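Local coordinates for protein 6-phospho-alpha-glucosidase (PDB 6VC6) that probably hydrolyses 6-phospho-alpha-glucosides, as a family 4 glycoside hydrolase that binds NAD and a manganese ion, at residues G18-F23 with L35-I40; S66-T69 with E73-K76; F80-M85 with K325-I330. All coordinates share one frame; numbering follows the deposited sequence.

Interactions 1 and 3 are buried, and interaction 2 lies nearer the surface at the edge of the same sheet. In 18-23 with 35-40 and in 80-85 with 325-330, apolar side chains join a helix to a strand. The strand in each case runs on into a polar contact with NAD. Their cores meet where Phe23 packs on Phe82. Interaction 2, 66-69 with 73-76, joins an edge strand to the short helix that follows it. Its chemistry is mixed, with a hydroxyl-carboxylate bond outside and a methyl contact inside. Backbone bonds between Leu37 and Ser66 and Thr68 probably tie it to interaction 1.

Interaction 1: G18-F23 with L35-I40; sequences GFLKSF and LVLFDI. With NAD (nicotinamide-adenine-dinucleotide), chain G.
Leu20 of the helix and Leu35 of the strand meet through one methyl each, CD2 to CD2 at 3.7 Å, with the side chains crossing at about a right angle. The apolar group is small. The CD2 of Leu20 also reaches CD2 of Leu37 more loosely, at 4.3 Å. Phe23, one turn further along the helix, brings ring atom CE2 to 3.9 Å from CD1 of Leu35. The two branches of Leu35 are thus divided, CD1 to the phenyl ring and CD2 mainly to Leu20. With chi1 at 171°, Leu35 CG lies opposite its own backbone N, which carries the two methyls to the helix. Leu55 and Phe56 of helix 42-59 also touch Leu20, and Ile324 of helix 318-331 touches Phe23.

The polar group is at the end of the strand. The Asp39 carboxylate holds both hydroxyls of the NAD adenosine ribose. Asp39 OD1 accepts from NAD O2B in a short bond of 2.5 Å. Asp39 OD2 accepts from NAD O3B at 2.8 Å. Each oxygen has a second donor, Asp41 N for OD1 and Gly12 N for OD2. Four bonds therefore fix the rotation of the group.

Ile40 is the apolar neighbour of that site. It lies over one face of the adenine, with CG2 at 3.4 Å from N1A.

Segment 18-23 of helix 16-25 runs nearly antiparallel to residues 35-38 of strand 32-38, within a beta-alpha-beta unit. An acid after the second strand, binding the adenosine ribose, is a hallmark of the NAD-binding Rossmann fold.

Interaction 2: S66-T69 with E73-K76; sequences SYTT and EAYK
Thr68 overlaps Glu73 and the CB methyl of Ala74, using its hydroxyl for the first and its methyl for both. The polar half comes first. Thr68 OG1 donates to OE1 of Glu73 at 3.1 Å. The hydroxyl does not come in along the carboxylate plane. It meets the oxygen from above, 54° out of that plane. The two side chains lie at a slant to each other, and Thr68 CB comes within 3.5 Å of the same OE1. The Glu73 chain is extended beyond CG, which carries OE1 across to the threonine.

The stronger partner of the same hydroxyl is the backbone N of Asp70, two residues on. OG1 accepts from it, which makes an ST turn at the end of the strand. One hydroxyl therefore takes a backbone N-H and gives its own proton to the glutamate. A chi1 of 179° swings OG1 away from the Thr68 N and beside its carbonyl carbon, where it can serve both. This links the turn that leaves the strand to the middle of the short helix 71-75.

The methyl half is looser. Thr68 CG2 comes to 4.1 Å from CB of Glu73 and 4.2 Å from CB of Ala74. It takes the inner side, where Ala74 is buried, while Glu73 is exposed.

Strand 64-68 is an outermost strand of the large sheet. Tyr67 points away from the helix and packs on helix 42-59, so the two faces of the strand serve different partners. On the other face, helix 71-75 lies across the neighbouring strands. There Ala74 touches Phe38 of strand 32-38 and Cys7 of strand 4-9, and Tyr75 packs against helix 113-136.

Interaction 3: F80-M85 with K325-I330; sequences FIFMQM and KVAEAI. With NAD (nicotinamide-adenine-dinucleotide), chain G.
Ala327 CB sits over one face of the Phe80 ring in a CH-pi contact, 4.2 Å from the centroid and 18° off the ring normal. Ile330 meets the same ring differently. Its CG2 lies at the edge, 3.9 Å from CE1 of Phe80. One ring thus takes a methyl on its face and another at its rim. The Phe80 CZ also comes to 3.6 Å from the backbone O of Ala327. Phe82 adds an edge of its own, with CZ at 3.9 Å from the CB of Ala327. The alanine methyl is therefore shared by two rings, over the face of Phe80 and at the edge of Phe82. Phe82 needs its length for this, since its CB does not point at the helix but the end of the ring comes close.

The 325-330 part of helix 318-331 runs roughly antiparallel to strand 80-83, at 155°. The strand belongs to the parallel part of a Rossmann-type sheet. The helix comes from far along the chain, so this contact brings the N-terminal nucleotide-binding part together with the C-terminal part.

The strand continues into the NAD site. The backbone O of Met85 accepts from O3D of the nicotinamide ribose at 2.8 Å. Residue Met85 is modelled as selenomethionine, and its CE lies 3.4 Å from adenine N1A, across the adenine from Ile40. Gln84 brings its backbone O to 3.5 Å from C5D of NAD.

A second shell lies around them. Gln84 OE1 is hydrogen-bonded to Thr16 OG1, which probably helps to position it. Phe82 packs on Leu143 and Phe23. Trp141 lies against Ile330, and Phe30 against Ala327. On the far side of the helix, Glu328 forms a salt bridge to Lys334.

Interaction 1: G18-F23 with L35-I40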
loop_
_atom_site.group_PDB
_atom_site.type_symbol
_atom_site.label_atom_id
_atom_site.label_comp_id
_atom_site.label_asym_id
_atom_site.label_seq_id
_atom_site.Cartn_x
_atom_site.Cartn_y
_atom_site.Cartn_z
ATOM N N GLY A 18 -4.011 -1.759 -15.556
ATOM C CA GLY A 18 -2.712 -2.399 -15.436
ATOM C C GLY A 18 -2.805 -3.838 -14.969
ATOM O O GLY A 18 -1.946 -4.661 -15.300
ATOM N N PHE A 19 -3.844 -4.164 -14.196
ATOM C CA PHE A 19 -4.044 -5.545 -13.770
ATOM C C PHE A 19 -4.555 -6.407 -14.918
ATOM O O PHE A 19 -4.111 -7.550 -15.088
ATOM C CB PHE A 19 -5.015 -5.596 -12.592
ATOM C CG PHE A 19 -4.350 -5.481 -11.251
ATOM C CD1 PHE A 19 -4.222 -4.250 -10.630
ATOM C CD2 PHE A 19 -3.856 -6.605 -10.609
ATOM C CE1 PHE A 19 -3.611 -4.141 -9.395
ATOM C CE2 PHE A 19 -3.245 -6.502 -9.374
ATOM C CZ PHE A 19 -3.123 -5.268 -8.766
ATOM N N LEU A 20 -5.491 -5.880 -15.712
ATOM C CA LEU A 20 -6.050 -6.654 -16.816
ATOM C C LEU A 20 -4.986 -6.984 -17.854
ATOM O O LEU A 20 -4.995 -8.074 -18.439
ATOM C CB LEU A 20 -7.209 -5.891 -17.459
ATOM C CG LEU A 20 -8.305 -5.388 -16.518
ATOM C CD1 LEU A 20 -9.411 -4.702 -17.305
ATOM C CD2 LEU A 20 -8.866 -6.529 -15.682
ATOM N N LYS A 21 -4.060 -6.054 -18.099
ATOM C CA LYS A 21 -2.979 -6.324 -19.040
ATOM C C LYS A 21 -1.944 -7.270 -18.446
ATOM O O LYS A 21 -1.306 -8.031 -19.182
ATOM C CB LYS A 21 -2.322 -5.014 -19.474
ATOM C CG LYS A 21 -3.209 -4.144 -20.352
ATOM C CD LYS A 21 -3.098 -2.674 -19.974
ATOM C CE LYS A 21 -2.174 -1.924 -20.916
ATOM N NZ LYS A 21 -2.416 -0.455 -20.868
ATOM N N SER A 22 -1.764 -7.240 -17.123
ATOM C CA SER A 22 -0.836 -8.165 -16.483
ATOM C C SER A 22 -1.384 -9.586 -16.487
ATOM O O SER A 22 -0.632 -10.546 -16.692
ATOM C CB SER A 22 -0.537 -7.708 -15.056
ATOM O OG SER A 22 0.191 -6.492 -15.049
ATOM N N PHE A 23 -2.692 -9.740 -16.259
ATOM C CA PHE A 23 -3.311 -11.061 -16.317
ATOM C C PHE A 23 -3.112 -11.711 -17.679
ATOM O O PHE A 23 -3.020 -12.941 -17.775
ATOM C CB PHE A 23 -4.804 -10.960 -15.997
ATOM C CG PHE A 23 -5.101 -10.691 -14.549
ATOM C CD1 PHE A 23 -4.335 -11.267 -13.550
ATOM C CD2 PHE A 23 -6.154 -9.866 -14.187
ATOM C CE1 PHE A 23 -4.612 -11.024 -12.216
ATOM C CE2 PHE A 23 -6.435 -9.618 -12.856
ATOM C CZ PHE A 23 -5.662 -10.198 -11.870
ATOM N N LEU A 35 -12.862 -13.971 -13.866
ATOM C CA LEU A 35 -12.455 -12.717 -13.244
ATOM C C LEU A 35 -13.667 -11.808 -13.122
ATOM O O LEU A 35 -14.438 -11.666 -14.077
ATOM C CB LEU A 35 -11.350 -12.022 -14.047
ATOM C CG LEU A 35 -11.007 -10.601 -13.591
ATOM C CD1 LEU A 35 -10.183 -10.627 -12.311
ATOM C CD2 LEU A 35 -10.280 -9.839 -14.686
ATOM N N VAL A 36 -13.836 -11.199 -11.950
ATOM C CA VAL A 36 -14.955 -10.304 -11.677
ATOM C C VAL A 36 -14.411 -9.005 -11.100
ATOM O O VAL A 36 -13.667 -9.023 -10.113
ATOM C CB VAL A 36 -15.973 -10.933 -10.706
ATOM C CG1 VAL A 36 -17.131 -9.976 -10.466
ATOM C CG2 VAL A 36 -16.479 -12.259 -11.244
ATOM N N LEU A 37 -14.781 -7.885 -11.710
ATOM C CA LEU A 37 -14.463 -6.568 -11.173
ATOM C C LEU A 37 -15.640 -6.084 -10.335
ATOM O O LEU A 37 -16.764 -5.982 -10.837
ATOM C CB LEU A 37 -14.164 -5.574 -12.295
ATOM C CG LEU A 37 -13.034 -5.893 -13.275
ATOM C CD1 LEU A 37 -12.839 -4.736 -14.243
ATOM C CD2 LEU A 37 -11.744 -6.198 -12.535
ATOM N N PHE A 38 -15.388 -5.793 -9.063
ATOM C CA PHE A 38 -16.408 -5.253 -8.178
ATOM C C PHE A 38 -16.061 -3.822 -7.792
ATOM O O PHE A 38 -14.886 -3.481 -7.622
ATOM C CB PHE A 38 -16.568 -6.102 -6.913
ATOM C CG PHE A 38 -17.590 -5.559 -5.952
ATOM C CD1 PHE A 38 -18.940 -5.797 -6.146
ATOM C CD2 PHE A 38 -17.199 -4.798 -4.861
ATOM C CE1 PHE A 38 -19.881 -5.294 -5.268
ATOM C CE2 PHE A 38 -18.137 -4.292 -3.979
ATOM C CZ PHE A 38 -19.480 -4.540 -4.184
ATOM N N ASP A 39 -17.093 -2.996 -7.653
ATOM C CA ASP A 39 -16.935 -1.612 -7.233
ATOM C C ASP A 39 -18.291 -1.096 -6.777
ATOM O O ASP A 39 -19.336 -1.622 -7.167
ATOM C CB ASP A 39 -16.374 -0.739 -8.361
ATOM C CG ASP A 39 -15.697 0.518 -7.846
ATOM O OD1 ASP A 39 -16.321 1.251 -7.051
ATOM O OD2 ASP A 39 -14.538 0.772 -8.237
ATOM N N ILE A 40 -18.260 -0.060 -5.934
ATOM C CA ILE A 40 -19.491 0.603 -5.517
ATOM C C ILE A 40 -19.850 1.772 -6.421
ATOM O O ILE A 40 -20.935 2.353 -6.266
ATOM C CB ILE A 40 -19.399 1.092 -4.058
ATOM C CG1 ILE A 40 -18.315 2.162 -3.918
ATOM C CG2 ILE A 40 -19.133 -0.076 -3.121
ATOM C CD1 ILE A 40 -18.460 3.014 -2.678
HETATM P PA NAD G . -8.918 5.330 -7.225
HETATM O O1A NAD G . -8.497 5.550 -8.658
HETATM O O2A NAD G . -9.835 6.320 -6.548
HETATM O O5B NAD G . -9.585 3.872 -7.108
HETATM C C5B NAD G . -10.363 3.522 -5.969
HETATM C C4B NAD G . -11.557 2.691 -6.407
HETATM O O4B NAD G . -12.092 1.980 -5.289
HETATM C C3B NAD G . -12.661 3.586 -6.948
HETATM O O3B NAD G . -13.077 3.109 -8.229
HETATM C C2B NAD G . -13.801 3.450 -5.963
HETATM O O2B NAD G . -15.057 3.418 -6.645
HETATM C C1B NAD G . -13.513 2.127 -5.278
HETATM N N9A NAD G . -14.052 2.090 -3.896
HETATM C C8A NAD G . -14.001 3.076 -2.980
HETATM N N7A NAD G . -14.605 2.694 -1.823
HETATM C C5A NAD G . -15.059 1.439 -1.999
HETATM C C6A NAD G . -15.789 0.437 -1.186
HETATM N N6A NAD G . -16.167 0.707 0.087
HETATM N N1A NAD G . -16.066 -0.757 -1.758
HETATM C C2A NAD G . -15.697 -1.042 -3.021
HETATM N N3A NAD G . -15.035 -0.182 -3.813
HETATM C C4A NAD G . -14.696 1.051 -3.368
HETATM O O3 NAD G . -7.605 5.153 -6.310
HETATM P PN NAD G . -6.187 4.687 -6.906
HETATM O O1N NAD G . -5.287 5.898 -6.996
HETATM O O2N NAD G . -6.406 3.803 -8.111
HETATM O O5D NAD G . -5.672 3.770 -5.692
HETATM C C5D NAD G . -6.167 2.442 -5.536
HETATM C C4D NAD G . -5.776 1.944 -4.153
HETATM O O4D NAD G . -4.553 1.208 -4.226
HETATM C C3D NAD G . -5.537 3.115 -3.211
HETATM O O3D NAD G . -6.210 2.864 -1.976
HETATM C C2D NAD G . -4.047 3.108 -2.960
HETATM O O2D NAD G . -3.743 3.543 -1.635
HETATM C C1D NAD G . -3.710 1.643 -3.158
HETATM N N1N NAD G . -2.293 1.426 -3.441
HETATM C C2N NAD G . -1.588 0.773 -2.517
HETATM C C3N NAD G . -0.240 0.518 -2.693
HETATM C C7N NAD G . 0.505 -0.217 -1.620
HETATM O O7N NAD G . 1.724 -0.241 -1.644
HETATM N N7N NAD G . -0.195 -0.816 -0.657
HETATM C C4N NAD G . 0.382 0.939 -3.861
HETATM C C5N NAD G . -0.372 1.622 -4.810
HETATM C C6N NAD G . -1.726 1.850 -4.578
#

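Interaction 2: S66-T69 with E73-K76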
loop_
_atom_site.group_PDB
_atom_site.type_symbol
_atom_site.label_atom_id
_atom_site.label_comp_id
_atom_site.label_asym_id
_atom_site.label_seq_id
_atom_site.Cartn_x
_atom_site.Cartn_y
_atom_site.Cartn_z
ATOM N N SER A 66 -16.278 -10.319 -16.147
ATOM C CA SER A 66 -17.474 -9.543 -15.845
ATOM C C SER A 66 -17.115 -8.458 -14.842
ATOM O O SER A 66 -16.125 -8.562 -14.113
ATOM C CB SER A 66 -18.600 -10.430 -15.298
ATOM O OG SER A 66 -18.152 -11.209 -14.203
ATOM N N TYR A 67 -17.930 -7.406 -14.825
ATOM C CA TYR A 67 -17.828 -6.352 -13.828
ATOM C C TYR A 67 -19.213 -6.076 -13.266
ATOM O O TYR A 67 -20.206 -6.101 -14.000
ATOM C CB TYR A 67 -17.208 -5.070 -14.410
ATOM C CG TYR A 67 -18.014 -4.395 -15.500
ATOM C CD1 TYR A 67 -17.830 -4.729 -16.835
ATOM C CD2 TYR A 67 -18.938 -3.401 -15.196
ATOM C CE1 TYR A 67 -18.555 -4.107 -17.835
ATOM C CE2 TYR A 67 -19.668 -2.775 -16.188
ATOM C CZ TYR A 67 -19.472 -3.131 -17.506
ATOM O OH TYR A 67 -20.197 -2.509 -18.497
ATOM N N THR A 68 -19.277 -5.821 -11.961
ATOM C CA THR A 68 -20.558 -5.716 -11.282
ATOM C C THR A 68 -20.427 -4.830 -10.053
ATOM O O THR A 68 -19.325 -4.547 -9.576
ATOM C CB THR A 68 -21.088 -7.095 -10.868
ATOM O OG1 THR A 68 -22.337 -6.944 -10.184
ATOM C CG2 THR A 68 -20.095 -7.787 -9.946
ATOM N N THR A 69 -21.582 -4.391 -9.551
ATOM C CA THR A 69 -21.685 -3.715 -8.262
ATOM C C THR A 69 -22.506 -4.533 -7.273
ATOM O O THR A 69 -23.010 -3.990 -6.285
ATOM C CB THR A 69 -22.286 -2.318 -8.426
ATOM O OG1 THR A 69 -23.708 -2.421 -8.572
ATOM C CG2 THR A 69 -21.704 -1.626 -9.650
ATOM N N GLU A 73 -22.662 -11.557 -6.804
ATOM C CA GLU A 73 -22.034 -11.942 -8.064
ATOM C C GLU A 73 -20.515 -11.925 -7.963
ATOM O O GLU A 73 -19.839 -12.704 -8.645
ATOM C CB GLU A 73 -22.486 -11.009 -9.187
ATOM C CG GLU A 73 -23.913 -11.221 -9.658
ATOM C CD GLU A 73 -24.256 -10.357 -10.857
ATOM O OE1 GLU A 73 -23.351 -9.667 -11.371
ATOM O OE2 GLU A 73 -25.430 -10.367 -11.284
ATOM N N ALA A 74 -19.962 -11.053 -7.120
ATOM C CA ALA A 74 -18.518 -10.854 -7.098
ATOM C C ALA A 74 -17.804 -11.882 -6.228
ATOM O O ALA A 74 -16.754 -12.402 -6.620
ATOM C CB ALA A 74 -18.194 -9.440 -6.616
ATOM N N TYR A 75 -18.356 -12.195 -5.058
ATOM C CA TYR A 75 -17.625 -12.924 -4.029
ATOM C C TYR A 75 -17.971 -14.406 -3.959
ATOM O O TYR A 75 -17.379 -15.124 -3.146
ATOM C CB TYR A 75 -17.873 -12.278 -2.662
ATOM C CG TYR A 75 -17.535 -10.804 -2.610
ATOM C CD1 TYR A 75 -16.486 -10.285 -3.357
ATOM C CD2 TYR A 75 -18.267 -9.933 -1.813
ATOM C CE1 TYR A 75 -16.175 -8.939 -3.313
ATOM C CE2 TYR A 75 -17.962 -8.585 -1.761
ATOM C CZ TYR A 75 -16.916 -8.094 -2.514
ATOM O OH TYR A 75 -16.608 -6.753 -2.467
ATOM N N LYS A 76 -18.898 -14.888 -4.780
ATOM C CA LYS A 76 -19.305 -16.285 -4.707
ATOM C C LYS A 76 -18.299 -17.173 -5.431
ATOM O O LYS A 76 -17.950 -16.918 -6.589
ATOM C CB LYS A 76 -20.700 -16.468 -5.303
ATOM C CG LYS A 76 -21.817 -16.395 -4.275
ATOM C CD LYS A 76 -23.010 -17.239 -4.689
ATOM C CE LYS A 76 -23.981 -16.440 -5.540
ATOM N NZ LYS A 76 -24.751 -15.460 -4.725
#

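Interaction 3: F80-M85 with K325-I330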
loop_
_atom_site.group_PDB
_atom_site.type_symbol
_atom_site.label_atom_id
_atom_site.label_comp_id
_atom_site.label_asym_id
_atom_site.label_seq_id
_atom_site.Cartn_x
_atom_site.Cartn_y
_atom_site.Cartn_z
ATOM N N PHE A 80 -9.292 -16.074 -4.990
ATOM C CA PHE A 80 -8.480 -14.925 -4.621
ATOM C C PHE A 80 -9.304 -13.654 -4.750
ATOM O O PHE A 80 -10.074 -13.496 -5.701
ATOM C CB PHE A 80 -7.228 -14.817 -5.500
ATOM C CG PHE A 80 -6.159 -15.812 -5.158
ATOM C CD1 PHE A 80 -5.249 -15.551 -4.147
ATOM C CD2 PHE A 80 -6.061 -17.008 -5.850
ATOM C CE1 PHE A 80 -4.263 -16.465 -3.830
ATOM C CE2 PHE A 80 -5.076 -17.925 -5.538
ATOM C CZ PHE A 80 -4.176 -17.652 -4.527
ATOM N N ILE A 81 -9.133 -12.751 -3.787
ATOM C CA ILE A 81 -9.754 -11.432 -3.814
ATOM C C ILE A 81 -8.640 -10.396 -3.792
ATOM O O ILE A 81 -7.885 -10.310 -2.814
ATOM C CB ILE A 81 -10.719 -11.223 -2.636
ATOM C CG1 ILE A 81 -11.746 -12.355 -2.572
ATOM C CG2 ILE A 81 -11.413 -9.876 -2.754
ATOM C CD1 ILE A 81 -12.705 -12.377 -3.740
ATOM N N PHE A 82 -8.533 -9.618 -4.867
ATOM C CA PHE A 82 -7.562 -8.532 -4.964
ATOM C C PHE A 82 -8.267 -7.241 -4.558
ATOM O O PHE A 82 -9.165 -6.770 -5.262
ATOM C CB PHE A 82 -6.994 -8.419 -6.379
ATOM C CG PHE A 82 -6.091 -9.559 -6.779
ATOM C CD1 PHE A 82 -5.849 -10.621 -5.923
ATOM C CD2 PHE A 82 -5.480 -9.560 -8.024
ATOM C CE1 PHE A 82 -5.021 -11.664 -6.301
ATOM C CE2 PHE A 82 -4.650 -10.598 -8.408
ATOM C CZ PHE A 82 -4.420 -11.650 -7.544
HETATM N N MSE A 83 -7.863 -6.671 -3.428
HETATM C CA MSE A 83 -8.512 -5.466 -2.919
HETATM C C MSE A 83 -7.661 -4.219 -3.144
HETATM O O MSE A 83 -6.526 -4.140 -2.674
HETATM C CB MSE A 83 -8.829 -5.621 -1.430
HETATM C CG MSE A 83 -9.404 -6.976 -1.057
HETATM SE SE MSE A 83 -10.431 -6.924 0.599
HETATM C CE MSE A 83 -11.980 -5.936 -0.042
ATOM N N GLN A 84 -8.216 -3.245 -3.861
ATOM C CA GLN A 84 -7.536 -1.981 -4.128
ATOM C C GLN A 84 -8.545 -0.834 -4.120
ATOM O O GLN A 84 -8.581 0.007 -5.019
ATOM C CB GLN A 84 -6.765 -2.037 -5.446
ATOM C CG GLN A 84 -7.595 -2.423 -6.663
ATOM C CD GLN A 84 -6.818 -2.283 -7.958
ATOM O OE1 GLN A 84 -7.380 -2.376 -9.049
ATOM N NE2 GLN A 84 -5.513 -2.058 -7.841
HETATM N N MSE A 85 -9.356 -0.780 -3.074
HETATM C CA MSE A 85 -10.312 0.294 -2.882
HETATM C C MSE A 85 -9.645 1.538 -2.359
HETATM O O MSE A 85 -8.579 1.426 -1.771
HETATM C CB MSE A 85 -11.420 -0.113 -1.912
HETATM C CG MSE A 85 -10.973 -0.168 -0.451
HETATM SE SE MSE A 85 -12.410 -0.158 0.889
HETATM C CE MSE A 85 -13.395 -1.674 0.184
ATOM N N LYS A 325 2.247 -12.157 -8.512
ATOM C CA LYS A 325 3.320 -13.044 -8.072
ATOM C C LYS A 325 3.082 -13.527 -6.649
ATOM O O LYS A 325 3.419 -14.667 -6.308
ATOM C CB LYS A 325 4.671 -12.333 -8.180
ATOM C CG LYS A 325 5.106 -12.027 -9.604
ATOM C CD LYS A 325 5.726 -13.240 -10.274
ATOM C CE LYS A 325 6.076 -12.946 -11.724
ATOM N NZ LYS A 325 6.807 -11.656 -11.866
ATOM N N VAL A 326 2.501 -12.674 -5.802
ATOM C CA VAL A 326 2.134 -13.101 -4.454
ATOM C C VAL A 326 1.064 -14.182 -4.517
ATOM O O VAL A 326 1.116 -15.175 -3.781
ATOM C CB VAL A 326 1.676 -11.892 -3.615
ATOM C CG1 VAL A 326 0.950 -12.352 -2.361
ATOM C CG2 VAL A 326 2.866 -11.021 -3.247
ATOM N N ALA A 327 0.082 -14.013 -5.407
ATOM C CA ALA A 327 -0.946 -15.034 -5.577
ATOM C C ALA A 327 -0.356 -16.329 -6.122
ATOM O O ALA A 327 -0.808 -17.422 -5.764
ATOM C CB ALA A 327 -2.053 -14.519 -6.496
ATOM N N GLU A 328 0.655 -16.224 -6.988
ATOM C CA GLU A 328 1.319 -17.419 -7.503
ATOM C C GLU A 328 2.049 -18.161 -6.391
ATOM O O GLU A 328 1.930 -19.385 -6.266
ATOM C CB GLU A 328 2.294 -17.042 -8.619
ATOM C CG GLU A 328 1.637 -16.559 -9.898
ATOM C CD GLU A 328 2.653 -16.117 -10.931
ATOM O OE1 GLU A 328 2.312 -15.266 -11.778
ATOM O OE2 GLU A 328 3.796 -16.621 -10.894
ATOM N N ALA A 329 2.816 -17.431 -5.576
ATOM C CA ALA A 329 3.537 -18.058 -4.473
ATOM C C ALA A 329 2.585 -18.717 -3.485
ATOM O O ALA A 329 2.916 -19.755 -2.902
ATOM C CB ALA A 329 4.409 -17.024 -3.761
ATOM N N ILE A 330 1.400 -18.136 -3.290
ATOM C CA ILE A 330 0.419 -18.733 -2.392
ATOM C C ILE A 330 -0.205 -19.967 -3.031
ATOM O O ILE A 330 -0.227 -21.051 -2.436
ATOM C CB ILE A 330 -0.653 -17.698 -2.005
ATOM C CG1 ILE A 330 -0.066 -16.644 -1.065
ATOM C CG2 ILE A 330 -1.851 -18.383 -1.366
ATOM C CD1 ILE A 330 -1.003 -15.491 -0.788
HETATM P PA NAD G . -8.918 5.330 -7.225
HETATM O O1A NAD G . -8.497 5.550 -8.658
HETATM O O2A NAD G . -9.835 6.320 -6.548
HETATM O O5B NAD G . -9.585 3.872 -7.108
HETATM C C5B NAD G . -10.363 3.522 -5.969
HETATM C C4B NAD G . -11.557 2.691 -6.407
HETATM O O4B NAD G . -12.092 1.980 -5.289
HETATM C C3B NAD G . -12.661 3.586 -6.948
HETATM O O3B NAD G . -13.077 3.109 -8.229
HETATM C C2B NAD G . -13.801 3.450 -5.963
HETATM O O2B NAD G . -15.057 3.418 -6.645
HETATM C C1B NAD G . -13.513 2.127 -5.278
HETATM N N9A NAD G . -14.052 2.090 -3.896
HETATM C C8A NAD G . -14.001 3.076 -2.980
HETATM N N7A NAD G . -14.605 2.694 -1.823
HETATM C C5A NAD G . -15.059 1.439 -1.999
HETATM C C6A NAD G . -15.789 0.437 -1.186
HETATM N N6A NAD G . -16.167 0.707 0.087
HETATM N N1A NAD G . -16.066 -0.757 -1.758
HETATM C C2A NAD G . -15.697 -1.042 -3.021
HETATM N N3A NAD G . -15.035 -0.182 -3.813
HETATM C C4A NAD G . -14.696 1.051 -3.368
HETATM O O3 NAD G . -7.605 5.153 -6.310
HETATM P PN NAD G . -6.187 4.687 -6.906
HETATM O O1N NAD G . -5.287 5.898 -6.996
HETATM O O2N NAD G . -6.406 3.803 -8.111
HETATM O O5D NAD G . -5.672 3.770 -5.692
HETATM C C5D NAD G . -6.167 2.442 -5.536
HETATM C C4D NAD G . -5.776 1.944 -4.153
HETATM O O4D NAD G . -4.553 1.208 -4.226
HETATM C C3D NAD G . -5.537 3.115 -3.211
HETATM O O3D NAD G . -6.210 2.864 -1.976
HETATM C C2D NAD G . -4.047 3.108 -2.960
HETATM O O2D NAD G . -3.743 3.543 -1.635
HETATM C C1D NAD G . -3.710 1.643 -3.158
HETATM N N1N NAD G . -2.293 1.426 -3.441
HETATM C C2N NAD G . -1.588 0.773 -2.517
HETATM C C3N NAD G . -0.240 0.518 -2.693
HETATM C C7N NAD G . 0.505 -0.217 -1.620
HETATM O O7N NAD G . 1.724 -0.241 -1.644
HETATM N N7N NAD G . -0.195 -0.816 -0.657
HETATM C C4N NAD G . 0.382 0.939 -3.861
HETATM C C5N NAD G . -0.372 1.622 -4.810
HETATM C C6N NAD G . -1.726 1.850 -4.578
#